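Local atomic coordinates of DNA mimic protein DMP12 (Neisseria meningitidis MC58, PDB entry 3W1O), a protein that acts as a DNA mimic, binding the histone-like protein HU at its DNA-binding sites and thereby partly preventing HU from binding DNA. Residues G52-V57 / D62-G67; I75-I80 / Y107-E112. All blocks are in the same frame, centred on the assembly; numbering follows the deposited sequence.

Contact 1. Residues G52-V57 / D62-G67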
loop_
_atom_site.group_PDB
_atom_site.type_symbol
_atom_site.label_atom_id
_atom_site.label_comp_id
_atom_site.label_asym_id
_atom_site.label_seq_id
_atom_site.Cartn_x
_atom_site.Cartn_y
_atom_site.Cartn_z
ATOM N N GLY A 52 8.668 -5.205 11.916
ATOM C CA GLY A 52 9.470 -4.211 11.217
ATOM C C GLY A 52 9.049 -3.875 9.788
ATOM O O GLY A 52 9.785 -3.186 9.084
ATOM N N LEU A 53 7.847 -4.299 9.378
ATOM C CA LEU A 53 7.352 -4.008 8.047
ATOM C C LEU A 53 7.204 -2.482 7.774
ATOM O O LEU A 53 7.611 -1.979 6.717
ATOM C CB LEU A 53 6.039 -4.751 7.767
ATOM C CG LEU A 53 5.337 -4.406 6.417
ATOM C CD1 LEU A 53 6.280 -4.722 5.171
ATOM C CD2 LEU A 53 4.038 -5.165 6.240
ATOM N N TRP A 54 6.609 -1.740 8.708
ATOM C CA TRP A 54 6.322 -0.355 8.425
ATOM C C TRP A 54 7.615 0.420 8.488
ATOM O O TRP A 54 7.839 1.343 7.688
ATOM C CB TRP A 54 5.259 0.221 9.377
ATOM C CG TRP A 54 4.060 -0.680 9.483
ATOM C CD1 TRP A 54 3.535 -1.188 10.626
ATOM C CD2 TRP A 54 3.283 -1.226 8.405
ATOM N NE1 TRP A 54 2.470 -2.010 10.353
ATOM C CE2 TRP A 54 2.281 -2.047 8.993
ATOM C CE3 TRP A 54 3.316 -1.081 7.005
ATOM C CZ2 TRP A 54 1.335 -2.718 8.243
ATOM C CZ3 TRP A 54 2.353 -1.762 6.251
ATOM C CH2 TRP A 54 1.390 -2.566 6.872
ATOM N N ARG A 55 8.499 0.015 9.391
ATOM C CA ARG A 55 9.848 0.612 9.401
ATOM C C ARG A 55 10.579 0.438 8.053
ATOM O O ARG A 55 11.283 1.328 7.579
ATOM C CB ARG A 55 10.663 -0.011 10.557
ATOM C CG ARG A 55 10.184 0.515 11.911
ATOM C CD ARG A 55 11.003 -0.072 13.056
ATOM N NE ARG A 55 10.258 -1.100 13.780
ATOM C CZ ARG A 55 10.640 -2.366 13.830
ATOM N NH1 ARG A 55 11.751 -2.721 13.209
ATOM N NH2 ARG A 55 9.928 -3.282 14.502
ATOM N N LEU A 56 10.404 -0.704 7.411
ATOM C CA LEU A 56 10.992 -0.931 6.110
ATOM C C LEU A 56 10.441 0.036 5.104
ATOM O O LEU A 56 11.210 0.576 4.300
ATOM C CB LEU A 56 10.702 -2.362 5.641
ATOM C CG LEU A 56 11.693 -3.310 4.988
ATOM C CD1 LEU A 56 13.141 -3.247 5.557
ATOM C CD2 LEU A 56 11.120 -4.693 5.194
ATOM N N VAL A 57 9.114 0.228 5.113
ATOM C CA VAL A 57 8.461 1.183 4.241
ATOM C C VAL A 57 8.973 2.594 4.536
ATOM O O VAL A 57 9.319 3.347 3.616
ATOM C CB VAL A 57 6.928 1.144 4.358
ATOM C CG1 VAL A 57 6.331 2.197 3.463
ATOM C CG2 VAL A 57 6.401 -0.229 3.940
ATOM N N ASP A 62 9.830 7.895 4.562
ATOM C CA ASP A 62 10.061 8.689 5.771
ATOM C C ASP A 62 8.814 8.983 6.549
ATOM O O ASP A 62 8.752 9.958 7.291
ATOM C CB ASP A 62 10.818 9.981 5.477
ATOM C CG ASP A 62 12.215 9.865 5.916
ATOM O OD1 ASP A 62 13.058 9.495 5.049
ATOM O OD2 ASP A 62 12.427 10.022 7.159
ATOM N N ASN A 63 7.809 8.149 6.354
ATOM C CA ASN A 63 6.568 8.260 7.090
ATOM C C ASN A 63 6.347 6.925 7.782
ATOM O O ASN A 63 7.040 5.962 7.461
ATOM C CB ASN A 63 5.447 8.539 6.091
ATOM C CG ASN A 63 5.368 10.007 5.712
ATOM O OD1 ASN A 63 5.038 10.843 6.558
ATOM N ND2 ASN A 63 5.622 10.324 4.430
ATOM N N TRP A 64 5.353 6.856 8.689
ATOM C CA TRP A 64 5.047 5.634 9.445
ATOM C C TRP A 64 6.257 5.075 10.200
ATOM O O TRP A 64 6.462 3.857 10.266
ATOM C CB TRP A 64 4.522 4.574 8.517
ATOM C CG TRP A 64 3.155 4.906 7.939
ATOM C CD1 TRP A 64 2.477 6.081 7.997
ATOM C CD2 TRP A 64 2.365 4.016 7.181
ATOM N NE1 TRP A 64 1.260 5.952 7.348
ATOM C CE2 TRP A 64 1.186 4.694 6.821
ATOM C CE3 TRP A 64 2.541 2.685 6.784
ATOM C CZ2 TRP A 64 0.174 4.094 6.069
ATOM C CZ3 TRP A 64 1.528 2.073 6.040
ATOM C CH2 TRP A 64 0.368 2.788 5.677
ATOM N N LEU A 65 7.086 5.971 10.722
ATOM C CA LEU A 65 8.246 5.539 11.503
ATOM C C LEU A 65 7.763 4.694 12.700
ATOM O O LEU A 65 8.452 3.762 13.135
ATOM C CB LEU A 65 9.020 6.770 12.018
ATOM C CG LEU A 65 9.402 7.819 10.938
ATOM C CD1 LEU A 65 9.784 9.191 11.578
ATOM C CD2 LEU A 65 10.448 7.326 9.947
ATOM N N PHE A 66 6.587 5.049 13.215
ATOM C CA PHE A 66 5.964 4.288 14.306
ATOM C C PHE A 66 4.713 3.557 13.873
ATOM O O PHE A 66 3.839 3.264 14.691
ATOM C CB PHE A 66 5.671 5.188 15.491
ATOM C CG PHE A 66 6.921 5.783 16.103
ATOM C CD1 PHE A 66 7.856 4.966 16.744
ATOM C CD2 PHE A 66 7.180 7.156 15.991
ATOM C CE1 PHE A 66 9.040 5.517 17.284
ATOM C CE2 PHE A 66 8.338 7.717 16.535
ATOM C CZ PHE A 66 9.270 6.896 17.168
ATOM N N GLY A 67 4.639 3.265 12.584
ATOM C CA GLY A 67 3.491 2.597 12.034
ATOM C C GLY A 67 2.467 3.566 11.490
ATOM O O GLY A 67 2.607 4.769 11.606
#
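Trp-64 turns the edge of its indole toward the face of Trp-54, an offset edge-to-face pair with the planes at 85° and the six-membered ring centroids 5.5 Å apart. The touch is made by the benzo ends: Trp-64 CZ3 lies 3.8 Å from Trp-54 CE3 and also meets Trp-54 CZ3. Leu-53 CG lies 3.9 Å above one face of the Trp-54 ring, toward its rim, and Gly-67 CA lies obliquely to the same ring, 4.0 Å from Trp-54 CD1. The third flat group, the guanidinium of Arg-55, is folded back by a bend at chi3; Gly-52 CA sits 3.1 Å above its plane, toward the rim, where a CB would collide with NH1. Both indoles are buried, and their broad apolar rings join the start of helix 53-61 to a loop that makes no hydrogen bond to this segment. In Trp-54, chi1 of -49° sets the ring beside its own backbone N and brings CE3 to Trp-64 CZ3.

A type I turn runs from Trp-64 to Gly-67, closed by Gly-67 N bonding to Trp-64 O at 3.0 Å. Gly-67 has positive phi, and a side chain there would press on the Phe-66 carbonyl oxygen; lacking one, its CA can also lie against Trp-54 CB. At the margin, Arg-55 CG rests 3.9 Å from Leu-65 O.

Gly-52 ends helix 42-51 in a Schellman motif and N-caps helix 53-61. Trp-54 NE1 donates to Ile-45 O, tying the ring to helix 42-51. Trp-64 extends the aromatic cluster to Trp-73 and Phe-117, joining the loop to strands 72-75 and 115-118.

Contact 2. Residues I75-I80 / Y107-E112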
loop_
_atom_site.group_PDB
_atom_site.type_symbol
_atom_site.label_atom_id
_atom_site.label_comp_id
_atom_site.label_asym_id
_atom_site.label_seq_id
_atom_site.Cartn_x
_atom_site.Cartn_y
_atom_site.Cartn_z
ATOM N N ILE A 75 2.244 7.656 -3.234
ATOM C CA ILE A 75 3.591 7.079 -3.469
ATOM C C ILE A 75 3.757 7.161 -4.989
ATOM O O ILE A 75 2.885 6.701 -5.725
ATOM C CB ILE A 75 3.657 5.593 -2.963
ATOM C CG1 ILE A 75 3.441 5.503 -1.432
ATOM C CG2 ILE A 75 5.016 4.989 -3.175
ATOM C CD1 ILE A 75 2.051 5.691 -0.958
ATOM N N ASP A 76 4.832 7.818 -5.444
ATOM C CA ASP A 76 5.099 7.984 -6.858
ATOM C C ASP A 76 5.946 6.810 -7.387
ATOM O O ASP A 76 6.531 6.070 -6.590
ATOM C CB ASP A 76 5.869 9.323 -7.102
ATOM C CG ASP A 76 7.340 9.346 -6.521
ATOM O OD1 ASP A 76 7.721 8.620 -5.561
ATOM O OD2 ASP A 76 8.150 10.167 -7.035
ATOM N N LYS A 77 6.063 6.690 -8.706
ATOM C CA LYS A 77 6.806 5.562 -9.309
ATOM C C LYS A 77 8.183 5.318 -8.674
ATOM O O LYS A 77 8.522 4.197 -8.351
ATOM C CB LYS A 77 6.961 5.733 -10.825
ATOM C CG LYS A 77 7.667 4.566 -11.485
ATOM C CD LYS A 77 7.945 4.830 -12.945
ATOM C CE LYS A 77 8.380 3.544 -13.628
ATOM N NZ LYS A 77 8.303 3.630 -15.138
ATOM N N GLU A 78 8.988 6.366 -8.515
ATOM C CA GLU A 78 10.308 6.195 -7.897
ATOM C C GLU A 78 10.218 5.482 -6.547
ATOM O O GLU A 78 10.950 4.532 -6.280
ATOM C CB GLU A 78 11.002 7.547 -7.661
ATOM C CG GLU A 78 12.479 7.389 -7.289
ATOM C CD GLU A 78 13.184 8.719 -6.966
ATOM O OE1 GLU A 78 12.631 9.796 -7.288
ATOM O OE2 GLU A 78 14.293 8.678 -6.386
ATOM N N SER A 79 9.325 5.981 -5.691
ATOM C CA SER A 79 9.170 5.415 -4.366
ATOM C C SER A 79 8.506 4.021 -4.429
ATOM O O SER A 79 8.854 3.143 -3.619
ATOM C CB SER A 79 8.342 6.359 -3.497
ATOM O OG SER A 79 9.087 7.552 -3.214
ATOM N N ILE A 80 7.581 3.839 -5.357
ATOM C CA ILE A 80 6.923 2.515 -5.556
ATOM C C ILE A 80 7.981 1.433 -5.807
ATOM O O ILE A 80 7.971 0.364 -5.177
ATOM C CB ILE A 80 5.861 2.525 -6.679
ATOM C CG1 ILE A 80 4.639 3.362 -6.262
ATOM C CG2 ILE A 80 5.344 1.091 -7.023
ATOM C CD1 ILE A 80 3.729 3.754 -7.440
ATOM N N TYR A 107 1.459 -3.704 -9.974
ATOM C CA TYR A 107 0.369 -3.347 -10.830
ATOM C C TYR A 107 0.481 -1.845 -11.155
ATOM O O TYR A 107 0.164 -1.399 -12.280
ATOM C CB TYR A 107 -0.956 -3.594 -10.121
ATOM C CG TYR A 107 -2.184 -3.434 -10.971
ATOM C CD1 TYR A 107 -2.864 -4.531 -11.482
ATOM C CD2 TYR A 107 -2.706 -2.158 -11.241
ATOM C CE1 TYR A 107 -4.044 -4.391 -12.255
ATOM C CE2 TYR A 107 -3.842 -2.020 -12.044
ATOM C CZ TYR A 107 -4.511 -3.107 -12.515
ATOM O OH TYR A 107 -5.629 -2.915 -13.275
ATOM N N ALA A 108 0.834 -1.065 -10.157
ATOM C CA ALA A 108 0.860 0.402 -10.314
ATOM C C ALA A 108 1.996 0.750 -11.247
ATOM O O ALA A 108 1.877 1.680 -12.029
ATOM C CB ALA A 108 1.079 1.088 -8.971
ATOM N N ILE A 109 3.106 0.033 -11.113
ATOM C CA ILE A 109 4.222 0.222 -12.064
ATOM C C ILE A 109 3.749 -0.107 -13.451
ATOM O O ILE A 109 3.892 0.717 -14.373
ATOM C CB ILE A 109 5.464 -0.592 -11.730
ATOM C CG1 ILE A 109 6.126 -0.098 -10.450
ATOM C CG2 ILE A 109 6.490 -0.517 -12.879
ATOM C CD1 ILE A 109 6.411 1.397 -10.459
ATOM N N LYS A 110 3.156 -1.295 -13.614
ATOM C CA LYS A 110 2.734 -1.733 -14.932
ATOM C C LYS A 110 1.658 -0.862 -15.564
ATOM O O LYS A 110 1.617 -0.702 -16.794
ATOM C CB LYS A 110 2.220 -3.172 -14.901
ATOM C CG LYS A 110 1.809 -3.737 -16.305
ATOM C CD LYS A 110 2.867 -3.406 -17.404
ATOM C CE LYS A 110 2.648 -4.205 -18.706
ATOM N NZ LYS A 110 1.637 -3.569 -19.623
ATOM N N ASN A 111 0.783 -0.299 -14.745
ATOM C CA ASN A 111 -0.347 0.430 -15.291
ATOM C C ASN A 111 -0.298 1.937 -15.034
ATOM O O ASN A 111 -1.306 2.605 -15.205
ATOM C CB ASN A 111 -1.658 -0.199 -14.771
ATOM C CG ASN A 111 -1.889 -1.579 -15.354
ATOM O OD1 ASN A 111 -2.216 -1.708 -16.536
ATOM N ND2 ASN A 111 -1.663 -2.621 -14.547
ATOM N N GLU A 112 0.861 2.409 -14.616
ATOM C CA GLU A 112 1.199 3.824 -14.428
ATOM C C GLU A 112 0.207 4.516 -13.490
ATOM O O GLU A 112 -0.469 5.470 -13.873
ATOM C CB GLU A 112 1.262 4.508 -15.802
ATOM C CG GLU A 112 2.452 3.985 -16.634
ATOM C CD GLU A 112 2.072 3.763 -18.102
ATOM O OE1 GLU A 112 0.923 3.330 -18.393
ATOM O OE2 GLU A 112 2.922 4.006 -18.980
#
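Ile-109 CD1 is the hub of this small apolar interface, lying 3.6 Å from Lys-77 CG and 3.6 Å from Ile-80 CG2. The side chains of Ile-80 and Ile-109 run alongside each other, pointing opposite ways, so that Ile-80 CG2 also meets Ile-109 CG1. A little further along, the other branch of Ile-80 reaches Ala-108, with CD1 4.1 Å from the methyl CB. A branched residue fits at Ile-80 because it offers two arms, CG2 to one partner and CD1 to another; Ile-109 answers with its CG1-CD1 arm, and the single methyl of Ala-108 leaves room for Ile-80 CD1 to reach it.

Lys-77 lies roughly perpendicular to Ile-109, giving only the aliphatic base of its chain. With CG opposite the backbone N (chi1 -178°) and the rest extended, it carries its ammonium past the isoleucine. NZ remains 6.6 Å from Glu-112 OE2, too far for a salt bridge, though the opposite charges may attract weakly.

Polar groups settle the turns behind these residues. Asp-76 is the N-cap of helix 77-88: its OD1 takes two bonds from Ser-79, from OG nearly in line with the C-O bond (2.9 Å) and from N above the carboxylate plane. This fixes the first turn, from which Lys-77 and Ile-80 project. Across the contact, Tyr-107 O accepts from both N and ND2 of Asn-111, and ND2 also sits 3.3 Å above the centre of the Tyr-107 ring. Glu-112 takes the positive-phi position of a Schellman motif.

The start of helix 77-88 is thus packed against the C-terminal part of helix 96-111. Both Ile-80 and Ala-108 touch Val-115 of strand 115-118, whose neighbour, strand 72-75, leads through Ile-75 into this cap.

Overall arrangement
Contacts 1 and 2 follow one another along the chain, the first closing before the second opens. Their centres are 19 Å apart and their nearest atoms about 7 Å, so they do not touch. Strand 115-118 links them: Phe-117 meets Trp-64 of contact 1, while Val-115 packs on Ile-80 and Ala-108 of contact 2. Strand 72-75 gives a second route, from Trp-73 beside Trp-64 to Ile-75. A bound magnesium ion lies about 11 Å from the side chain of Ala-108, outside the contact itself. Contact 1 joins a helix to a loop and contact 2 a helix to a helix, within the monomer whose shape and electrostatic surface resemble DNA.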